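Local coordinates for putative sugar ABC transporter (Yersinia enterocolitica subsp. enterocolitica 8081, PDB 5ULB), which probably serves as the periplasmic sugar-binding component of an ABC importer, and binds both anomers of 5-Se-methyl-5-selenoribofuranose, analogues of methylthioribose, at residues A[44-50]-A[270-274]; A[221-225]-A[249-254]; A[280-286]-A[322-327]. One frame throughout, in Å; residues are numbered along the deposited sequence.

The three contacts lie in a two-lobed periplasmic binding protein, away from the sugar pocket. Contact 1 (44-50 with 270-274) is the buried one, an apolar helix-helix seam closed along one border by a salt bridge. Contact 3 (280-286 with 322-327) is on the same side of the chain's centre and joins a loop and strand start to a second loop through carboxylate bonds and an aromatic pair; the two touch where Arg-271 NH1 reaches the backbone O of Asp-322. Contact 2 (221-225 with 249-254) sits on the opposite side, its centre about 39 Å from that of contact 1. There a helix holds a turn through tyrosine and glutamine, with buried rings inside and polar groups toward solvent.

Contact 1: A[44-50]-A[270-274]; sequences EGKKLGF and LRLVA
Leu-270 forms the tight centre of this contact, pushing its isobutyl group against one side of helix 32-48. Its CD1 lies 3.8 Å from Leu-48 CD1, the two leucines running past each other in opposite directions, and also meets the CG of Glu-44. At Gly-45, which carries no side chain, Leu-270 packs on bare backbone, its CG 3.8 Å from the glycine N. Ala-274, one turn further along helix 262-278, offers its CB both to Leu-48 CD1 and to the rim of the Phe-50 ring, with Phe-50 CE2 3.8 Å from that methyl. The ring comes edge-on to Ala-274 while one face rests on Leu-48 CB, 4.0 Å above its plane. A Schellman motif at Gly-49, with Phe-50 N bonded to Gly-45 O, turns the chain so that Phe-50 folds back against the last helical turn.

The other border is polar, held by bonds and a water rather than by close side-chain packing. Glu-44, bent at chi2 (80°), brings OE2 to Arg-271 NE at 3.0 Å in a salt bridge; OE2 lies near the guanidinium plane, while NE meets it from above the carboxylate plane, 48° out of it. Water 1 donates to Glu-44 OE1 and accepts from Arg-271 NH2. NH1 bonds to the backbone O atoms of Ser-320 and Asp-322, which should hold the guanidinium in place. Lys-47, partly exposed, lies on this side with NZ 6.2 Å from Arg-271 NH2, like charges without contact.

The axes of the short segments 44-48 and 270-274 come within 10.4 Å at 39°, wide enough for a layer of leucine side chains. Both segments pack against strand 21-26, Leu-270 and Phe-50 meeting on Ile-22, while helix 327-335 covers Leu-48 and Arg-271 through Phe-328.

Contact 2: A[221-225]-A[249-254]; sequences YKALQ and EANSPW
Tyr-221 points its ring from helix 214-226 into the loop that follows helix 241-248, and the partners are arranged round that ring. CG anti to the backbone N (chi1 -179°) carries the ring out to the loop, where the tyrosine side chain crosses Pro-253 at about a right angle, its CE2 3.6 Å from Pro-253 CD. The Trp-254 side chain also crosses the tyrosine side chain at about a right angle, the edge of its ring at CE3 being 4.1 Å from Tyr-221 CD2. Ser-252 OG sits near the tyrosine plane, beside CE2. Next to the ring, Leu-224 CD1 slides along the proline to within 3.8 Å of Pro-253 CG.

At the far end of the ring the chemistry turns polar. Tyr-221 OH donates to Glu-249 OE1 at 2.7 Å, meeting the carboxylate on its anti side, 29° out of its plane, with ring and carboxylate planes 60° apart. Gln-225, one turn on, bends at chi2 so that its amide doubles back beside the tyrosine. Its NE2 donates twice: to Tyr-221 OH at 2.9 Å, close to the amide plane, and to Ala-250 O at 3.1 Å. The phenol is thus gripped as donor and as acceptor at once, which should fix its orientation. Water 2 joins Gln-225 OE1 to Asn-251 ND2 on the solvent side.

Residues 249-252 make a type II beta turn, with Asn-251 at positive phi. An ST turn follows, in which Ser-252 OG accepts from Trp-254 N; the same OG bonds to Leu-246 O, anchoring the loop to the helix before it. The contact thereby ties helix 214-226 to the entry of strand 254-259: Leu-234 of the adjacent strand 233-237 touches Tyr-221 and Leu-224 and shares a backbone bond with Pro-253, while helix 186-200 packs on Leu-224 through Leu-198.

Contact 3: A[280-286]-A[322-327]; sequences EETPASY and DFNSPW
Tyr-286 and Phe-323 form a T-shaped (edge-to-face) pair, the edge of Phe-323 toward the face of Tyr-286, in a contact that joins the start of strand 285-294 and the loop leading to it to the loop before the C-terminal helix 327-335 of this periplasmic binding protein fold. The ring planes stand 74° apart, with centroids separated by 4.9 Å.

The tyrosine can be followed outward from CB, which leaves the backbone with CG anti to N (chi1 178°) and heads for the opposing loop. CG is the first atom to meet the edge of Phe-323, lying 3.7 Å from its CE2. CD1 is nearer, 3.5 Å from that same CE2, and touches CZ as well. Phe-323 CE2 stays over the face, near CE1 and, more distantly, CD2 and CZ; tyrosine CE1 and CZ also approach Asp-322 OD2. At the tip, OH makes a short bond of 2.5 Å to Asp-322 OD2, using the anti lone pair of a carboxylate turned nearly perpendicular to the ring.

Pro-283 and Phe-323 come from opposite directions, Pro-283 CD 3.6 Å from Phe-323 CE1. Further along, Glu-280 extends its carboxylate between two donors, and OE1 takes part in a salt bridge with Lys-275 of helix 262-278. Ser-325 OG donates to OE1 through the syn lone pair, whereas Trp-327 NE1, 2.7 Å from Glu-280 OE2, comes down from above the carboxylate plane.

Contact 1: A[44-50]-A[270-274]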
loop_
_atom_site.group_PDB
_atom_site.type_symbol
_atom_site.label_atom_id
_atom_site.label_comp_id
_atom_site.label_asym_id
_atom_site.label_seq_id
_atom_site.Cartn_x
_atom_site.Cartn_y
_atom_site.Cartn_z
ATOM N N GLU A 44 -8.694 11.243 -7.733
ATOM C CA GLU A 44 -8.345 11.250 -9.138
ATOM C C GLU A 44 -9.587 11.049 -9.987
ATOM O O GLU A 44 -9.718 11.677 -11.017
ATOM C CB GLU A 44 -7.268 10.187 -9.383
ATOM C CG GLU A 44 -6.565 10.343 -10.740
ATOM C CD GLU A 44 -5.487 11.435 -10.719
ATOM O OE1 GLU A 44 -5.360 12.240 -9.715
ATOM O OE2 GLU A 44 -4.737 11.543 -11.707
ATOM N N GLY A 45 -10.494 10.146 -9.571
ATOM C CA GLY A 45 -11.694 10.039 -10.299
ATOM C C GLY A 45 -12.566 11.264 -10.360
ATOM O O GLY A 45 -13.095 11.640 -11.416
ATOM N N LYS A 46 -12.669 11.956 -9.211
ATOM C CA LYS A 46 -13.402 13.197 -9.174
ATOM C C LYS A 46 -12.817 14.232 -10.131
ATOM O O LYS A 46 -13.556 14.898 -10.840
ATOM C CB LYS A 46 -13.400 13.746 -7.745
ATOM C CG LYS A 46 -14.201 15.004 -7.487
ATOM C CD LYS A 46 -14.269 15.433 -6.060
ATOM C CE LYS A 46 -15.000 16.748 -5.975
ATOM N NZ LYS A 46 -14.206 17.535 -4.972
ATOM N N LYS A 47 -11.462 14.289 -10.195
ATOM C CA LYS A 47 -10.793 15.219 -11.119
ATOM C C LYS A 47 -11.241 14.985 -12.563
ATOM O O LYS A 47 -11.408 15.890 -13.351
ATOM C CB LYS A 47 -9.281 15.094 -10.957
ATOM C CG LYS A 47 -8.452 15.947 -11.827
ATOM C CD LYS A 47 -6.946 15.621 -11.825
ATOM C CE LYS A 47 -6.207 16.566 -12.832
ATOM N NZ LYS A 47 -4.766 16.189 -13.011
ATOM N N LEU A 48 -11.399 13.680 -12.877
ATOM C CA LEU A 48 -11.708 13.284 -14.271
ATOM C C LEU A 48 -13.184 13.214 -14.555
ATOM O O LEU A 48 -13.620 12.967 -15.643
ATOM C CB LEU A 48 -11.114 11.985 -14.611
ATOM C CG LEU A 48 -9.571 11.917 -14.524
ATOM C CD1 LEU A 48 -9.057 10.606 -15.132
ATOM C CD2 LEU A 48 -8.924 13.031 -15.334
ATOM N N GLY A 49 -14.014 13.494 -13.561
ATOM C CA GLY A 49 -15.493 13.435 -13.687
ATOM C C GLY A 49 -16.097 12.080 -13.568
ATOM O O GLY A 49 -17.257 11.921 -13.950
ATOM N N PHE A 50 -15.354 11.113 -13.068
ATOM C CA PHE A 50 -15.820 9.739 -12.929
ATOM C C PHE A 50 -16.549 9.520 -11.627
ATOM O O PHE A 50 -16.236 10.167 -10.620
ATOM C CB PHE A 50 -14.653 8.776 -12.976
ATOM C CG PHE A 50 -13.885 8.681 -14.284
ATOM C CD1 PHE A 50 -14.157 9.397 -15.392
ATOM C CD2 PHE A 50 -12.812 7.812 -14.330
ATOM C CE1 PHE A 50 -13.376 9.228 -16.572
ATOM C CE2 PHE A 50 -12.041 7.658 -15.435
ATOM C CZ PHE A 50 -12.297 8.340 -16.578
ATOM N N LEU A 270 -6.211 4.581 -11.135
ATOM C CA LEU A 270 -7.308 5.273 -11.828
ATOM C C LEU A 270 -6.849 5.758 -13.182
ATOM O O LEU A 270 -7.573 5.638 -14.150
ATOM C CB LEU A 270 -7.896 6.366 -10.885
ATOM C CG LEU A 270 -9.218 6.957 -11.284
ATOM C CD1 LEU A 270 -9.122 7.961 -12.413
ATOM C CD2 LEU A 270 -10.306 5.977 -11.468
ATOM N N ARG A 271 -5.683 6.436 -13.231
ATOM C CA ARG A 271 -5.156 6.934 -14.511
ATOM C C ARG A 271 -5.087 5.802 -15.544
ATOM O O ARG A 271 -5.410 5.969 -16.729
ATOM C CB ARG A 271 -3.755 7.545 -14.339
ATOM C CG ARG A 271 -3.712 8.756 -13.493
ATOM C CD ARG A 271 -2.257 9.248 -13.407
ATOM N NE ARG A 271 -2.105 10.270 -12.386
ATOM C CZ ARG A 271 -0.936 10.770 -11.990
ATOM N NH1 ARG A 271 0.173 10.352 -12.523
ATOM N NH2 ARG A 271 -0.888 11.695 -11.082
ATOM N N LEU A 272 -4.593 4.629 -15.125
ATOM C CA LEU A 272 -4.503 3.475 -16.004
ATOM C C LEU A 272 -5.854 3.030 -16.563
ATOM O O LEU A 272 -5.982 2.789 -17.724
ATOM C CB LEU A 272 -3.752 2.314 -15.314
ATOM C CG LEU A 272 -2.238 2.544 -15.144
ATOM C CD1 LEU A 272 -1.699 1.640 -14.045
ATOM C CD2 LEU A 272 -1.577 2.230 -16.473
ATOM N N VAL A 273 -6.848 2.954 -15.651
ATOM C CA VAL A 273 -8.200 2.625 -16.138
ATOM C C VAL A 273 -8.767 3.662 -17.046
ATOM O O VAL A 273 -9.395 3.337 -18.053
ATOM C CB VAL A 273 -9.089 2.324 -14.932
ATOM C CG1 VAL A 273 -10.533 2.179 -15.339
ATOM C CG2 VAL A 273 -8.662 1.079 -14.262
ATOM N N ALA A 274 -8.544 4.961 -16.764
ATOM C CA ALA A 274 -8.959 5.985 -17.653
ATOM C C ALA A 274 -8.389 5.845 -19.073
ATOM O O ALA A 274 -9.097 5.984 -20.056
ATOM C CB ALA A 274 -8.620 7.332 -17.082
HETATM O O HOH W 1 -2.888 13.224 -9.521
#

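Contact 2: A[221-225]-A[249-254]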
loop_
_atom_site.group_PDB
_atom_site.type_symbol
_atom_site.label_atom_id
_atom_site.label_comp_id
_atom_site.label_asym_id
_atom_site.label_seq_id
_atom_site.Cartn_x
_atom_site.Cartn_y
_atom_site.Cartn_z
ATOM N N TYR A 221 4.209 -0.295 18.216
ATOM C CA TYR A 221 4.594 0.961 18.843
ATOM C C TYR A 221 3.842 1.206 20.170
ATOM O O TYR A 221 4.398 1.509 21.205
ATOM C CB TYR A 221 4.393 2.132 17.892
ATOM C CG TYR A 221 4.793 3.455 18.467
ATOM C CD1 TYR A 221 3.903 4.205 19.286
ATOM C CD2 TYR A 221 6.049 3.980 18.296
ATOM C CE1 TYR A 221 4.255 5.357 19.895
ATOM C CE2 TYR A 221 6.386 5.200 18.862
ATOM C CZ TYR A 221 5.499 5.884 19.689
ATOM O OH TYR A 221 5.900 7.011 20.259
ATOM N N LYS A 222 2.500 1.021 20.057
ATOM C CA LYS A 222 1.682 1.156 21.312
ATOM C C LYS A 222 2.126 0.183 22.347
ATOM O O LYS A 222 2.260 0.558 23.520
ATOM C CB LYS A 222 0.228 0.931 20.926
ATOM C CG LYS A 222 -0.769 1.076 22.102
ATOM C CD LYS A 222 -2.252 0.738 21.593
ATOM C CE LYS A 222 -3.253 0.434 22.741
ATOM N NZ LYS A 222 -3.473 1.760 23.159
ATOM N N ALA A 223 2.372 -1.065 21.981
ATOM C CA ALA A 223 2.811 -2.016 22.965
ATOM C C ALA A 223 4.160 -1.603 23.563
ATOM O O ALA A 223 4.375 -1.756 24.792
ATOM C CB ALA A 223 2.951 -3.411 22.378
ATOM N N LEU A 224 5.073 -1.124 22.748
ATOM C CA LEU A 224 6.395 -0.716 23.328
ATOM C C LEU A 224 6.239 0.404 24.324
ATOM O O LEU A 224 6.859 0.441 25.389
ATOM C CB LEU A 224 7.407 -0.306 22.217
ATOM C CG LEU A 224 7.777 -1.412 21.212
ATOM C CD1 LEU A 224 8.849 -0.895 20.282
ATOM C CD2 LEU A 224 8.269 -2.649 21.895
ATOM N N GLN A 225 5.430 1.405 23.979
ATOM C CA GLN A 225 5.226 2.532 24.905
ATOM C C GLN A 225 4.577 2.067 26.172
ATOM O O GLN A 225 5.025 2.366 27.267
ATOM C CB GLN A 225 4.417 3.601 24.231
ATOM C CG GLN A 225 5.237 4.466 23.224
ATOM C CD GLN A 225 6.322 5.414 23.794
ATOM O OE1 GLN A 225 6.563 5.432 24.983
ATOM N NE2 GLN A 225 6.882 6.281 22.931
ATOM N N GLU A 249 7.161 11.463 18.724
ATOM C CA GLU A 249 6.799 11.413 20.131
ATOM C C GLU A 249 8.066 11.192 20.953
ATOM O O GLU A 249 9.082 10.638 20.527
ATOM C CB GLU A 249 5.825 10.269 20.362
ATOM C CG GLU A 249 4.434 10.541 19.943
ATOM C CD GLU A 249 3.378 9.517 20.400
ATOM O OE1 GLU A 249 3.735 8.413 20.915
ATOM O OE2 GLU A 249 2.172 9.866 20.175
ATOM N N ALA A 250 7.955 11.622 22.234
ATOM C CA ALA A 250 8.981 11.386 23.178
ATOM C C ALA A 250 9.284 9.898 23.284
ATOM O O ALA A 250 8.304 9.038 23.444
ATOM C CB ALA A 250 8.615 11.967 24.558
ATOM N N ASN A 251 10.536 9.592 23.328
ATOM C CA ASN A 251 11.008 8.205 23.515
ATOM C C ASN A 251 10.703 7.283 22.348
ATOM O O ASN A 251 10.783 6.030 22.457
ATOM C CB ASN A 251 10.583 7.598 24.894
ATOM C CG ASN A 251 11.001 8.475 26.028
ATOM O OD1 ASN A 251 12.164 8.956 26.083
ATOM N ND2 ASN A 251 10.108 8.670 26.946
ATOM N N SER A 252 10.220 7.865 21.253
ATOM C CA SER A 252 9.865 7.091 20.157
ATOM C C SER A 252 10.960 6.181 19.538
ATOM O O SER A 252 11.991 6.630 19.129
ATOM C CB SER A 252 9.340 7.972 18.999
ATOM O OG SER A 252 9.036 7.095 17.875
ATOM N N PRO A 253 10.669 4.882 19.487
ATOM C CA PRO A 253 11.563 3.882 18.898
ATOM C C PRO A 253 11.369 3.707 17.384
ATOM O O PRO A 253 11.969 2.826 16.815
ATOM C CB PRO A 253 11.172 2.614 19.598
ATOM C CG PRO A 253 9.827 2.756 19.949
ATOM C CD PRO A 253 9.587 4.189 20.186
ATOM N N TRP A 254 10.550 4.529 16.731
ATOM C CA TRP A 254 10.202 4.301 15.310
ATOM C C TRP A 254 11.273 4.963 14.421
ATOM O O TRP A 254 11.229 6.155 14.176
ATOM C CB TRP A 254 8.804 4.880 15.020
ATOM C CG TRP A 254 8.223 4.480 13.673
ATOM C CD1 TRP A 254 8.840 4.397 12.432
ATOM C CD2 TRP A 254 6.895 4.038 13.405
ATOM N NE1 TRP A 254 7.973 3.993 11.498
ATOM C CE2 TRP A 254 6.773 3.758 12.048
ATOM C CE3 TRP A 254 5.743 3.883 14.219
ATOM C CZ2 TRP A 254 5.583 3.306 11.469
ATOM C CZ3 TRP A 254 4.607 3.392 13.665
ATOM C CH2 TRP A 254 4.548 3.137 12.326
HETATM O O HOH W 2 7.420 7.181 26.800
#

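Contact 3: A[280-286]-A[322-327]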
loop_
_atom_site.group_PDB
_atom_site.type_symbol
_atom_site.label_atom_id
_atom_site.label_comp_id
_atom_site.label_asym_id
_atom_site.label_seq_id
_atom_site.Cartn_x
_atom_site.Cartn_y
_atom_site.Cartn_z
ATOM N N GLU A 280 -6.187 4.081 -25.143
ATOM C CA GLU A 280 -4.749 4.406 -25.166
ATOM C C GLU A 280 -3.930 3.259 -24.624
ATOM O O GLU A 280 -4.364 2.577 -23.680
ATOM C CB GLU A 280 -4.476 5.687 -24.385
ATOM C CG GLU A 280 -5.029 6.939 -24.995
ATOM C CD GLU A 280 -4.691 8.210 -24.237
ATOM O OE1 GLU A 280 -4.150 8.201 -23.067
ATOM O OE2 GLU A 280 -4.826 9.252 -24.836
ATOM N N GLU A 281 -2.752 3.032 -25.198
ATOM C CA GLU A 281 -1.886 1.953 -24.753
ATOM C C GLU A 281 -1.536 2.071 -23.297
ATOM O O GLU A 281 -1.227 3.193 -22.842
ATOM C CB GLU A 281 -0.619 1.942 -25.610
ATOM C CG GLU A 281 0.406 0.890 -25.229
ATOM C CD GLU A 281 1.694 0.957 -26.058
ATOM O OE1 GLU A 281 1.852 1.943 -26.854
ATOM O OE2 GLU A 281 2.464 0.005 -25.926
ATOM N N THR A 282 -1.546 0.965 -22.590
ATOM C CA THR A 282 -1.092 0.847 -21.206
ATOM C C THR A 282 -0.257 -0.414 -21.052
ATOM O O THR A 282 -0.417 -1.353 -21.775
ATOM C CB THR A 282 -2.321 0.762 -20.243
ATOM O OG1 THR A 282 -3.201 -0.282 -20.632
ATOM C CG2 THR A 282 -3.012 2.130 -20.123
ATOM N N PRO A 283 0.737 -0.385 -20.163
ATOM C CA PRO A 283 1.688 -1.465 -20.072
ATOM C C PRO A 283 1.115 -2.660 -19.361
ATOM O O PRO A 283 0.127 -2.560 -18.602
ATOM C CB PRO A 283 2.806 -0.866 -19.244
ATOM C CG PRO A 283 2.161 0.163 -18.404
ATOM C CD PRO A 283 1.049 0.717 -19.261
ATOM N N ALA A 284 1.723 -3.809 -19.499
ATOM C CA ALA A 284 1.347 -5.015 -18.801
ATOM C C ALA A 284 1.589 -4.925 -17.282
ATOM O O ALA A 284 0.806 -5.471 -16.487
ATOM C CB ALA A 284 2.136 -6.205 -19.365
ATOM N N SER A 285 2.626 -4.170 -16.917
ATOM C CA SER A 285 3.063 -4.108 -15.537
ATOM C C SER A 285 3.556 -2.691 -15.243
ATOM O O SER A 285 4.129 -2.022 -16.103
ATOM C CB SER A 285 4.162 -5.184 -15.221
ATOM O OG SER A 285 4.567 -5.218 -13.857
ATOM N N TYR A 286 3.479 -2.329 -13.974
ATOM C CA TYR A 286 4.043 -1.084 -13.531
ATOM C C TYR A 286 4.422 -1.199 -12.031
ATOM O O TYR A 286 3.665 -1.736 -11.210
ATOM C CB TYR A 286 3.029 0.101 -13.680
ATOM C CG TYR A 286 3.484 1.433 -13.224
ATOM C CD1 TYR A 286 4.412 2.178 -13.968
ATOM C CD2 TYR A 286 3.160 1.965 -11.953
ATOM C CE1 TYR A 286 4.869 3.384 -13.570
ATOM C CE2 TYR A 286 3.664 3.144 -11.586
ATOM C CZ TYR A 286 4.471 3.886 -12.390
ATOM O OH TYR A 286 4.921 5.087 -11.952
ATOM N N ASP A 322 3.684 9.752 -14.516
ATOM C CA ASP A 322 3.378 8.544 -15.251
ATOM C C ASP A 322 1.872 8.397 -15.492
ATOM O O ASP A 322 1.015 8.564 -14.590
ATOM C CB ASP A 322 3.933 7.307 -14.565
ATOM C CG ASP A 322 5.468 7.242 -14.547
ATOM O OD1 ASP A 322 6.078 7.966 -15.352
ATOM O OD2 ASP A 322 5.998 6.526 -13.707
ATOM N N PHE A 323 1.537 8.166 -16.750
ATOM C CA PHE A 323 0.172 8.006 -17.179
ATOM C C PHE A 323 -0.746 9.230 -17.101
ATOM O O PHE A 323 -1.956 9.093 -17.208
ATOM C CB PHE A 323 -0.521 6.742 -16.551
ATOM C CG PHE A 323 0.404 5.568 -16.451
ATOM C CD1 PHE A 323 0.808 4.976 -17.630
ATOM C CD2 PHE A 323 0.881 5.074 -15.272
ATOM C CE1 PHE A 323 1.698 3.914 -17.644
ATOM C CE2 PHE A 323 1.760 4.005 -15.249
ATOM C CZ PHE A 323 2.210 3.435 -16.446
ATOM N N ASN A 324 -0.113 10.398 -17.021
ATOM C CA ASN A 324 -0.844 11.657 -16.959
ATOM C C ASN A 324 -1.120 12.182 -18.361
ATOM O O ASN A 324 -0.422 13.018 -18.862
ATOM C CB ASN A 324 -0.085 12.681 -16.131
ATOM C CG ASN A 324 -0.957 13.520 -15.347
ATOM O OD1 ASN A 324 -0.731 14.698 -15.284
ATOM N ND2 ASN A 324 -1.967 12.950 -14.761
ATOM N N SER A 325 -2.160 11.700 -19.032
ATOM C CA SER A 325 -2.470 12.132 -20.340
ATOM C C SER A 325 -2.863 13.623 -20.373
ATOM O O SER A 325 -3.461 14.149 -19.408
ATOM C CB SER A 325 -3.662 11.299 -20.839
ATOM O OG SER A 325 -3.323 9.953 -21.001
ATOM N N PRO A 326 -2.545 14.296 -21.491
ATOM C CA PRO A 326 -2.841 15.711 -21.532
ATOM C C PRO A 326 -4.307 16.072 -21.451
ATOM O O PRO A 326 -4.686 17.127 -20.960
ATOM C CB PRO A 326 -2.296 16.168 -22.858
ATOM C CG PRO A 326 -1.652 15.002 -23.486
ATOM C CD PRO A 326 -1.726 13.862 -22.635
ATOM N N TRP A 327 -5.181 15.178 -21.897
ATOM C CA TRP A 327 -6.635 15.414 -21.825
ATOM C C TRP A 327 -7.141 15.268 -20.399
ATOM O O TRP A 327 -8.320 15.555 -20.158
ATOM C CB TRP A 327 -7.435 14.516 -22.811
ATOM C CG TRP A 327 -7.101 13.123 -22.808
ATOM C CD1 TRP A 327 -6.165 12.529 -23.623
ATOM C CD2 TRP A 327 -7.596 12.057 -21.981
ATOM N NE1 TRP A 327 -5.991 11.201 -23.339
ATOM C CE2 TRP A 327 -6.896 10.862 -22.367
ATOM C CE3 TRP A 327 -8.572 11.992 -20.991
ATOM C CZ2 TRP A 327 -7.168 9.639 -21.840
ATOM C CZ3 TRP A 327 -8.866 10.737 -20.408
ATOM C CH2 TRP A 327 -8.183 9.569 -20.847
#